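PDB 3T24: porin from Pseudomonas aeruginosa, which probably forms a beta-barrel channel across the bacterial outer membrane that lets small carboxylates pass. Local coordinates for residues A[24-29]-A[129-134]; A[298-303]-A[355-360]; A[338-343]-A[349-354]. All blocks are in the same frame, centred on the assembly; numbering follows the deposited sequence.

The three contacts belong to one OprD-family beta-barrel. Contacts 1 and 2 each bring an inward-folded loop against the barrel wall. Contact 3 is a hairpin end within the wall. The centres of contacts 1 and 2 are about 11 Å apart, and their nearest atoms about 7 Å. Glu389 joins them, forming a salt bridge to Arg26 and accepting a hydrogen bond from Gln300. Contacts 2 and 3 share strand 348-361, with centres about 19 Å apart. Glu353, in segment 349-354, probably accepts hydrogen bonds from the backbone N of Ile301 and Gly302. Contact 1 also holds a sulfate on Arg131. Contact 3 lies farther off, its centre about 22 Å from that of contact 1.

Contact 1. Residues A[24-29]-A[129-134]; sequences FNRDFR and DSRLLP. With SO4 (sulfate ion), chain F; SO4 (sulfate ion), chain G; SO4 (sulfate ion), chain D.
Phe24 and Arg26 on barrel strand 14-30 reach Arg131, which sits on a loop folded into the OprD-type barrel. The Phe24 ring comes first. Its CE2 lies 4.0 Å from NH1 of Arg131, and the ring and guanidinium planes stand 62° apart. Arg26 follows. Its CG lies anti to the backbone N (chi1 172°), and a bend at chi3 turns the guanidinium so that Phe24 CE1 lies over one of its faces. Arg26 NH2 is 4.2 Å from Arg131 NH2, and Glu389 forms a salt bridge with Arg26. Arg131 turns its edge to a sulfate, probably from the crystallisation liquor. Its NE donates to O2 at 2.6 Å and its NH2 to O3 at 2.7 Å, both nearly straight. Arg163 and Arg391 bind the same ion, so the arginines here form an anion site. This is consistent with a carboxylate channel. Asp27 and Arg29, beyond the contact, pair along the strand. Two more sulfates lie by the Arg29 guanidinium, held by weak bonds. Arg29 NH1 donates to Asp27 OD2 at 2.9 Å, on the syn side of the carboxylate.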
loop_
_atom_site.group_PDB
_atom_site.type_symbol
_atom_site.label_atom_id
_atom_site.label_comp_id
_atom_site.label_asym_id
_atom_site.label_seq_id
_atom_site.Cartn_x
_atom_site.Cartn_y
_atom_site.Cartn_z
ATOM N N PHE A 24 -4.556 -10.900 14.582
ATOM C CA PHE A 24 -4.286 -9.615 15.196
ATOM C C PHE A 24 -5.105 -9.363 16.458
ATOM O O PHE A 24 -6.246 -9.820 16.591
ATOM C CB PHE A 24 -4.402 -8.462 14.187
ATOM C CG PHE A 24 -5.737 -7.793 14.175
ATOM C CD1 PHE A 24 -6.071 -6.871 15.154
ATOM C CD2 PHE A 24 -6.659 -8.077 13.185
ATOM C CE1 PHE A 24 -7.303 -6.244 15.151
ATOM C CE2 PHE A 24 -7.901 -7.452 13.174
ATOM C CZ PHE A 24 -8.224 -6.539 14.165
ATOM N N ASN A 25 -4.487 -8.671 17.406
ATOM C CA ASN A 25 -5.214 -8.211 18.578
ATOM C C ASN A 25 -5.007 -6.719 18.771
ATOM O O ASN A 25 -3.981 -6.160 18.397
ATOM C CB ASN A 25 -4.860 -9.011 19.839
ATOM C CG ASN A 25 -3.425 -8.831 20.263
ATOM O OD1 ASN A 25 -2.808 -7.802 20.001
ATOM N ND2 ASN A 25 -2.879 -9.841 20.926
ATOM N N ARG A 26 -6.009 -6.076 19.329
ATOM C CA ARG A 26 -5.968 -4.632 19.492
ATOM C C ARG A 26 -6.487 -4.280 20.874
ATOM O O ARG A 26 -7.518 -4.782 21.307
ATOM C CB ARG A 26 -6.796 -3.969 18.399
ATOM C CG ARG A 26 -6.993 -2.482 18.566
ATOM C CD ARG A 26 -7.828 -1.951 17.412
ATOM N NE ARG A 26 -7.157 -2.186 16.138
ATOM C CZ ARG A 26 -7.767 -2.194 14.959
ATOM N NH1 ARG A 26 -9.073 -2.005 14.885
ATOM N NH2 ARG A 26 -7.067 -2.411 13.852
ATOM N N ASP A 27 -5.747 -3.438 21.577
ATOM C CA ASP A 27 -6.127 -3.040 22.921
ATOM C C ASP A 27 -6.337 -1.514 22.998
ATOM O O ASP A 27 -5.377 -0.749 22.941
ATOM C CB ASP A 27 -5.053 -3.502 23.901
ATOM C CG ASP A 27 -5.383 -3.172 25.333
ATOM O OD1 ASP A 27 -6.571 -2.958 25.672
ATOM O OD2 ASP A 27 -4.434 -3.134 26.135
ATOM N N PHE A 28 -7.587 -1.072 23.106
ATOM C CA PHE A 28 -7.846 0.366 23.304
ATOM C C PHE A 28 -7.488 0.829 24.707
ATOM O O PHE A 28 -7.958 0.279 25.711
ATOM C CB PHE A 28 -9.284 0.740 22.968
ATOM C CG PHE A 28 -9.605 0.587 21.518
ATOM C CD1 PHE A 28 -9.670 1.701 20.681
ATOM C CD2 PHE A 28 -9.807 -0.680 20.972
ATOM C CE1 PHE A 28 -9.954 1.557 19.321
ATOM C CE2 PHE A 28 -10.088 -0.834 19.618
ATOM C CZ PHE A 28 -10.164 0.292 18.789
ATOM N N ARG A 29 -6.641 1.842 24.761
ATOM C CA ARG A 29 -6.122 2.348 26.025
ATOM C C ARG A 29 -6.778 3.674 26.425
ATOM O O ARG A 29 -6.851 4.613 25.631
ATOM C CB ARG A 29 -4.609 2.538 25.916
ATOM C CG ARG A 29 -3.873 1.321 25.401
ATOM C CD ARG A 29 -3.957 0.135 26.369
ATOM N NE ARG A 29 -3.320 0.407 27.655
ATOM C CZ ARG A 29 -3.242 -0.471 28.652
ATOM N NH1 ARG A 29 -3.742 -1.692 28.501
ATOM N NH2 ARG A 29 -2.657 -0.132 29.801
ATOM N N ASP A 129 -2.754 -4.594 0.950
ATOM C CA ASP A 129 -2.525 -6.025 1.122
ATOM C C ASP A 129 -1.816 -6.342 2.438
ATOM O O ASP A 129 -0.861 -7.107 2.479
ATOM C CB ASP A 129 -1.766 -6.635 -0.067
ATOM C CG ASP A 129 -1.687 -8.154 0.024
ATOM O OD1 ASP A 129 -2.450 -8.717 0.852
ATOM O OD2 ASP A 129 -0.885 -8.776 -0.728
ATOM N N SER A 130 -2.320 -5.779 3.517
ATOM C CA SER A 130 -1.698 -5.926 4.812
ATOM C C SER A 130 -2.471 -6.913 5.680
ATOM O O SER A 130 -1.962 -7.346 6.708
ATOM C CB SER A 130 -1.624 -4.563 5.515
ATOM O OG SER A 130 -2.930 -4.086 5.802
ATOM N N ARG A 131 -3.700 -7.248 5.284
ATOM C CA ARG A 131 -4.523 -8.229 6.018
ATOM C C ARG A 131 -4.401 -9.632 5.409
ATOM O O ARG A 131 -3.332 -10.024 4.964
ATOM C CB ARG A 131 -6.000 -7.827 6.015
ATOM C CG ARG A 131 -6.306 -6.495 6.647
ATOM C CD ARG A 131 -5.933 -6.463 8.104
ATOM N NE ARG A 131 -6.008 -5.102 8.620
ATOM C CZ ARG A 131 -6.989 -4.649 9.393
ATOM N NH1 ARG A 131 -7.980 -5.461 9.757
ATOM N NH2 ARG A 131 -6.968 -3.384 9.808
ATOM N N LEU A 132 -5.501 -10.381 5.373
ATOM C CA LEU A 132 -5.450 -11.764 4.871
ATOM C C LEU A 132 -5.427 -11.837 3.340
ATOM O O LEU A 132 -4.597 -12.507 2.754
ATOM C CB LEU A 132 -6.630 -12.581 5.403
ATOM C CG LEU A 132 -6.570 -14.092 5.130
ATOM C CD1 LEU A 132 -5.390 -14.763 5.860
ATOM C CD2 LEU A 132 -7.901 -14.780 5.509
ATOM N N LEU A 133 -6.372 -11.144 2.725
ATOM C CA LEU A 133 -6.566 -11.151 1.294
ATOM C C LEU A 133 -6.379 -9.726 0.751
ATOM O O LEU A 133 -6.754 -8.742 1.396
ATOM C CB LEU A 133 -7.980 -11.648 0.984
ATOM C CG LEU A 133 -8.386 -12.999 1.598
ATOM C CD1 LEU A 133 -9.797 -13.397 1.160
ATOM C CD2 LEU A 133 -7.392 -14.114 1.260
ATOM N N PRO A 134 -5.778 -9.616 -0.428
ATOM C CA PRO A 134 -5.541 -8.309 -1.055
ATOM C C PRO A 134 -6.828 -7.612 -1.482
ATOM O O PRO A 134 -7.823 -8.253 -1.814
ATOM C CB PRO A 134 -4.679 -8.651 -2.293
ATOM C CG PRO A 134 -4.980 -10.084 -2.586
ATOM C CD PRO A 134 -5.280 -10.743 -1.244
HETATM S S SO4 F . -4.545 -1.982 7.921
HETATM O O1 SO4 F . -3.473 -1.118 7.432
HETATM O O2 SO4 F . -4.200 -3.388 7.736
HETATM O O3 SO4 F . -4.785 -1.793 9.346
HETATM O O4 SO4 F . -5.754 -1.652 7.163
HETATM S S SO4 G . -4.479 -3.079 31.827
HETATM O O1 SO4 G . -3.082 -2.656 31.923
HETATM O O2 SO4 G . -4.545 -4.502 31.503
HETATM O O3 SO4 G . -5.170 -2.826 33.088
HETATM O O4 SO4 G . -5.137 -2.318 30.774
HETATM S S SO4 D . -0.766 3.641 28.768
HETATM O O1 SO4 D . -0.897 4.567 29.886
HETATM O O2 SO4 D . -0.459 2.295 29.235
HETATM O O3 SO4 D . -2.050 3.587 28.081
HETATM O O4 SO4 D . 0.307 4.152 27.911
#

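Contact 2. Residues A[298-303]-A[355-360]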
loop_
_atom_site.group_PDB
_atom_site.type_symbol
_atom_site.label_atom_id
_atom_site.label_comp_id
_atom_site.label_asym_id
_atom_site.label_seq_id
_atom_site.Cartn_x
_atom_site.Cartn_y
_atom_site.Cartn_z
ATOM N N PHE A 298 2.983 7.168 6.457
ATOM C CA PHE A 298 1.936 6.196 6.611
ATOM C C PHE A 298 2.594 4.944 7.158
ATOM O O PHE A 298 3.473 4.379 6.516
ATOM C CB PHE A 298 1.299 5.913 5.249
ATOM C CG PHE A 298 0.500 4.647 5.206
ATOM C CD1 PHE A 298 -0.685 4.541 5.910
ATOM C CD2 PHE A 298 0.942 3.555 4.460
ATOM C CE1 PHE A 298 -1.438 3.366 5.871
ATOM C CE2 PHE A 298 0.196 2.386 4.403
ATOM C CZ PHE A 298 -1.010 2.293 5.127
ATOM N N ILE A 299 2.164 4.508 8.340
ATOM C CA ILE A 299 2.759 3.337 8.993
ATOM C C ILE A 299 1.688 2.378 9.515
ATOM O O ILE A 299 0.613 2.277 8.925
ATOM C CB ILE A 299 3.769 3.737 10.104
ATOM C CG1 ILE A 299 3.111 4.630 11.177
ATOM C CG2 ILE A 299 4.958 4.434 9.464
ATOM C CD1 ILE A 299 4.026 4.946 12.385
ATOM N N GLN A 300 1.952 1.678 10.615
ATOM C CA GLN A 300 1.063 0.569 10.944
ATOM C C GLN A 300 -0.330 1.025 11.315
ATOM O O GLN A 300 -1.313 0.485 10.818
ATOM C CB GLN A 300 1.638 -0.364 12.015
ATOM C CG GLN A 300 0.767 -1.604 12.264
ATOM C CD GLN A 300 1.435 -2.626 13.197
ATOM O OE1 GLN A 300 2.672 -2.725 13.264
ATOM N NE2 GLN A 300 0.616 -3.383 13.929
ATOM N N ILE A 301 -0.436 2.022 12.186
ATOM C CA ILE A 301 -1.770 2.413 12.634
ATOM C C ILE A 301 -2.228 3.711 12.003
ATOM O O ILE A 301 -3.327 3.769 11.458
ATOM C CB ILE A 301 -1.869 2.517 14.147
ATOM C CG1 ILE A 301 -1.569 1.163 14.812
ATOM C CG2 ILE A 301 -3.249 2.988 14.524
ATOM C CD1 ILE A 301 -1.514 1.229 16.372
ATOM N N GLY A 302 -1.371 4.731 12.052
ATOM C CA GLY A 302 -1.722 6.054 11.568
ATOM C C GLY A 302 -1.117 6.427 10.224
ATOM O O GLY A 302 -0.021 5.988 9.868
ATOM N N ASP A 303 -1.839 7.233 9.457
ATOM C CA ASP A 303 -1.275 7.760 8.220
ATOM C C ASP A 303 -0.770 9.211 8.350
ATOM O O ASP A 303 -0.186 9.767 7.420
ATOM C CB ASP A 303 -2.258 7.602 7.062
ATOM C CG ASP A 303 -3.532 8.354 7.270
ATOM O OD1 ASP A 303 -3.632 9.163 8.222
ATOM O OD2 ASP A 303 -4.448 8.146 6.452
ATOM N N ASP A 355 6.444 1.728 15.967
ATOM C CA ASP A 355 6.268 0.382 15.403
ATOM C C ASP A 355 7.511 -0.470 15.579
ATOM O O ASP A 355 8.639 0.029 15.516
ATOM C CB ASP A 355 5.946 0.420 13.899
ATOM C CG ASP A 355 4.658 1.118 13.598
ATOM O OD1 ASP A 355 3.909 1.428 14.560
ATOM O OD2 ASP A 355 4.393 1.354 12.395
ATOM N N MET A 356 7.293 -1.768 15.755
ATOM C CA MET A 356 8.379 -2.730 15.830
ATOM C C MET A 356 8.010 -3.982 14.987
ATOM O O MET A 356 7.014 -4.646 15.253
ATOM C CB MET A 356 8.644 -3.068 17.302
ATOM C CG MET A 356 9.963 -3.766 17.587
ATOM S SD MET A 356 9.840 -5.567 17.700
ATOM C CE MET A 356 8.987 -5.772 19.263
ATOM N N ASP A 357 8.794 -4.272 13.952
ATOM C CA ASP A 357 8.567 -5.454 13.116
ATOM C C ASP A 357 9.683 -6.464 13.224
ATOM O O ASP A 357 10.854 -6.120 13.123
ATOM C CB ASP A 357 8.399 -5.064 11.648
ATOM C CG ASP A 357 7.122 -4.281 11.402
ATOM O OD1 ASP A 357 6.489 -3.854 12.391
ATOM O OD2 ASP A 357 6.750 -4.096 10.222
ATOM N N ILE A 358 9.311 -7.718 13.435
ATOM C CA ILE A 358 10.268 -8.811 13.386
ATOM C C ILE A 358 9.784 -9.855 12.397
ATOM O O ILE A 358 8.658 -10.327 12.487
ATOM C CB ILE A 358 10.492 -9.443 14.770
ATOM C CG1 ILE A 358 10.967 -8.371 15.755
ATOM C CG2 ILE A 358 11.515 -10.551 14.677
ATOM C CD1 ILE A 358 11.413 -8.905 17.124
ATOM N N ALA A 359 10.632 -10.203 11.441
ATOM C CA ALA A 359 10.248 -11.120 10.373
ATOM C C ALA A 359 11.310 -12.188 10.122
ATOM O O ALA A 359 12.503 -11.893 10.058
ATOM C CB ALA A 359 9.966 -10.353 9.092
ATOM N N TYR A 360 10.861 -13.428 9.975
ATOM C CA TYR A 360 11.752 -14.542 9.685
ATOM C C TYR A 360 11.244 -15.373 8.504
ATOM O O TYR A 360 10.044 -15.660 8.383
ATOM C CB TYR A 360 11.944 -15.428 10.918
ATOM C CG TYR A 360 12.966 -16.527 10.709
ATOM C CD1 TYR A 360 14.317 -16.228 10.626
ATOM C CD2 TYR A 360 12.578 -17.857 10.583
ATOM C CE1 TYR A 360 15.262 -17.217 10.430
ATOM C CE2 TYR A 360 13.521 -18.862 10.385
ATOM C CZ TYR A 360 14.864 -18.534 10.314
ATOM O OH TYR A 360 15.813 -19.512 10.117
HETATM O O HOH W 1 4.748 -2.060 11.557
#
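Asp355 is nearly all of the strand's share in this contact, and its OD2 does most of the touching. That oxygen accepts a hydrogen bond from the backbone N of Gln300 at 3.0 Å, with an N-H...O angle of 152°. The donor comes to the syn side of the carboxylate, 18° out of its plane. Arg333, on the neighbouring strand 328-341, forms a salt bridge to the same OD2. Two donors therefore hold this buried oxygen and limit the rotation of the carboxylate. Gln300 also packs on it through carbon, its CB lying 3.3 Å from Asp355 OD2. The fold is an OprD-type beta-barrel, and residues 298-303 belong to a long loop between strands 270-280 and 310-319 that turns back against the wall. The rest of the Gln300 side chain is extended, with CG anti to the backbone N (chi1 -174°), and takes OE1 toward Asp357. Their oxygens do not bond directly. A water donates to Gln300 OE1 at 2.8 Å and to Asp357 OD1 at 2.6 Å, bridging the two acceptors. The NE2 end donates to Glu389. Ile299 adds an apolar wall beside the acid. Its CB is 3.4 Å from Asp355 OD2, and CD1 lies 3.6 Å from the same oxygen.

Contact 3. Residues A[338-343]-A[349-354]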
loop_
_atom_site.group_PDB
_atom_site.type_symbol
_atom_site.label_atom_id
_atom_site.label_comp_id
_atom_site.label_asym_id
_atom_site.label_seq_id
_atom_site.Cartn_x
_atom_site.Cartn_y
_atom_site.Cartn_z
ATOM N N ASP A 338 1.974 16.627 14.687
ATOM C CA ASP A 338 1.305 17.711 15.392
ATOM C C ASP A 338 0.674 18.700 14.429
ATOM O O ASP A 338 0.668 18.472 13.217
ATOM C CB ASP A 338 2.255 18.415 16.367
ATOM C CG ASP A 338 3.387 19.154 15.663
ATOM O OD1 ASP A 338 4.421 19.397 16.320
ATOM O OD2 ASP A 338 3.245 19.498 14.468
ATOM N N ASN A 339 0.137 19.787 14.979
ATOM C CA ASN A 339 -0.406 20.870 14.168
ATOM C C ASN A 339 -1.732 20.464 13.564
ATOM O O ASN A 339 -2.207 21.074 12.607
ATOM C CB ASN A 339 0.579 21.301 13.061
ATOM C CG ASN A 339 0.276 22.703 12.523
ATOM O OD1 ASN A 339 0.136 23.665 13.301
ATOM N ND2 ASN A 339 0.162 22.827 11.192
ATOM N N ILE A 340 -2.330 19.430 14.139
ATOM C CA ILE A 340 -3.591 18.932 13.638
ATOM C C ILE A 340 -4.709 19.883 13.974
ATOM O O ILE A 340 -4.892 20.246 15.123
ATOM C CB ILE A 340 -3.937 17.525 14.189
ATOM C CG1 ILE A 340 -2.943 16.487 13.652
ATOM C CG2 ILE A 340 -5.365 17.135 13.778
ATOM C CD1 ILE A 340 -2.818 15.275 14.527
ATOM N N ASP A 341 -5.453 20.288 12.955
ATOM C CA ASP A 341 -6.657 21.046 13.174
ATOM C C ASP A 341 -7.755 20.117 13.722
ATOM O O ASP A 341 -8.136 19.123 13.083
ATOM C CB ASP A 341 -7.098 21.718 11.874
ATOM C CG ASP A 341 -8.314 22.604 12.061
ATOM O OD1 ASP A 341 -8.916 22.538 13.153
ATOM O OD2 ASP A 341 -8.677 23.347 11.119
ATOM N N LEU A 342 -8.260 20.451 14.905
ATOM C CA LEU A 342 -9.240 19.610 15.574
ATOM C C LEU A 342 -10.646 19.887 15.086
ATOM O O LEU A 342 -11.579 19.152 15.434
ATOM C CB LEU A 342 -9.163 19.760 17.097
ATOM C CG LEU A 342 -7.871 19.319 17.794
ATOM C CD1 LEU A 342 -7.920 19.752 19.261
ATOM C CD2 LEU A 342 -7.620 17.818 17.683
ATOM N N LEU A 343 -10.808 20.951 14.299
ATOM C CA LEU A 343 -12.019 21.101 13.477
ATOM C C LEU A 343 -13.231 21.632 14.253
ATOM O O LEU A 343 -13.930 22.530 13.795
ATOM C CB LEU A 343 -12.376 19.745 12.825
ATOM C CG LEU A 343 -11.905 19.400 11.393
ATOM C CD1 LEU A 343 -10.602 20.063 10.987
ATOM C CD2 LEU A 343 -11.844 17.883 11.175
ATOM N N GLY A 349 -3.975 19.368 17.773
ATOM C CA GLY A 349 -4.010 17.916 17.869
ATOM C C GLY A 349 -2.617 17.349 17.686
ATOM O O GLY A 349 -1.864 17.786 16.805
ATOM N N LYS A 350 -2.257 16.394 18.533
ATOM C CA LYS A 350 -0.952 15.741 18.419
ATOM C C LYS A 350 -1.094 14.237 18.556
ATOM O O LYS A 350 -1.969 13.749 19.267
ATOM C CB LYS A 350 0.014 16.244 19.493
ATOM C CG LYS A 350 0.296 17.729 19.448
ATOM C CD LYS A 350 1.255 18.133 20.569
ATOM C CE LYS A 350 1.531 19.639 20.551
ATOM N NZ LYS A 350 2.560 20.050 21.564
ATOM N N GLU A 351 -0.212 13.497 17.906
ATOM C CA GLU A 351 -0.283 12.059 18.005
ATOM C C GLU A 351 1.076 11.481 17.716
ATOM O O GLU A 351 1.882 12.074 16.997
ATOM C CB GLU A 351 -1.334 11.507 17.028
ATOM C CG GLU A 351 -0.945 11.660 15.553
ATOM C CD GLU A 351 -2.126 11.440 14.610
ATOM O OE1 GLU A 351 -3.244 11.179 15.099
ATOM O OE2 GLU A 351 -1.959 11.546 13.382
ATOM N N TRP A 352 1.347 10.316 18.281
ATOM C CA TRP A 352 2.602 9.678 17.967
ATOM C C TRP A 352 2.501 8.173 17.986
ATOM O O TRP A 352 1.753 7.582 18.773
ATOM C CB TRP A 352 3.713 10.171 18.900
ATOM C CG TRP A 352 3.587 9.705 20.310
ATOM C CD1 TRP A 352 3.095 10.415 21.365
ATOM C CD2 TRP A 352 3.975 8.426 20.829
ATOM N NE1 TRP A 352 3.143 9.658 22.506
ATOM C CE2 TRP A 352 3.684 8.433 22.211
ATOM C CE3 TRP A 352 4.543 7.274 20.262
ATOM C CZ2 TRP A 352 3.937 7.331 23.044
ATOM C CZ3 TRP A 352 4.793 6.170 21.092
ATOM C CH2 TRP A 352 4.488 6.211 22.469
ATOM N N GLU A 353 3.282 7.552 17.117
ATOM C CA GLU A 353 3.253 6.112 16.984
ATOM C C GLU A 353 4.661 5.530 16.988
ATOM O O GLU A 353 5.603 6.141 16.477
ATOM C CB GLU A 353 2.500 5.711 15.711
ATOM C CG GLU A 353 2.438 4.217 15.456
ATOM C CD GLU A 353 1.601 3.847 14.229
ATOM O OE1 GLU A 353 0.805 4.691 13.739
ATOM O OE2 GLU A 353 1.746 2.696 13.764
ATOM N N ARG A 354 4.793 4.352 17.586
ATOM C CA ARG A 354 6.021 3.584 17.485
ATOM C C ARG A 354 5.674 2.202 16.947
ATOM O O ARG A 354 4.727 1.582 17.431
ATOM C CB ARG A 354 6.705 3.450 18.851
ATOM C CG ARG A 354 7.985 2.611 18.814
ATOM C CD ARG A 354 8.568 2.421 20.208
ATOM N NE ARG A 354 8.637 3.680 20.955
ATOM C CZ ARG A 354 9.687 4.497 20.960
ATOM N NH1 ARG A 354 10.774 4.188 20.257
ATOM N NH2 ARG A 354 9.652 5.622 21.669
HETATM O O HOH W 2 4.598 19.550 19.342
#
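The carboxylate of Glu351 has the methyl CD1 of Ile340 over one face, 3.9 Å from Glu351 CD and about as far from both oxygens. OE1 of Glu351 accepts a hydrogen bond from Tyr383. OE2 lies close to the carboxylate of Glu309, and this nearness may favour a proton on one of the two acids. Gly349 pairs with Ile340 through both its N and its O. Ile340 N donates to Gly349 O at 3.2 Å, and Gly349 N returns a bond to Ile340 O at 2.9 Å. These two bonds make an antiparallel hydrogen-bonded pair near the end of the hairpin formed by strands 328-341 and 348-361. Asn339 and Ile340 together face Gly349, a G1 beta bulge, with Asn339 at the positive phi (74°) of that motif. Gly349 is also covered by Leu342, whose CD2 comes to 3.6 Å from Gly349 CA. Asp338 CB and Lys350 CG touch alongside at 3.7 Å. Their charged ends do not meet. A water donates to Asp338 OD1 and accepts from Lys350 NZ, so the two charges are linked through a water rather than by a direct salt bridge.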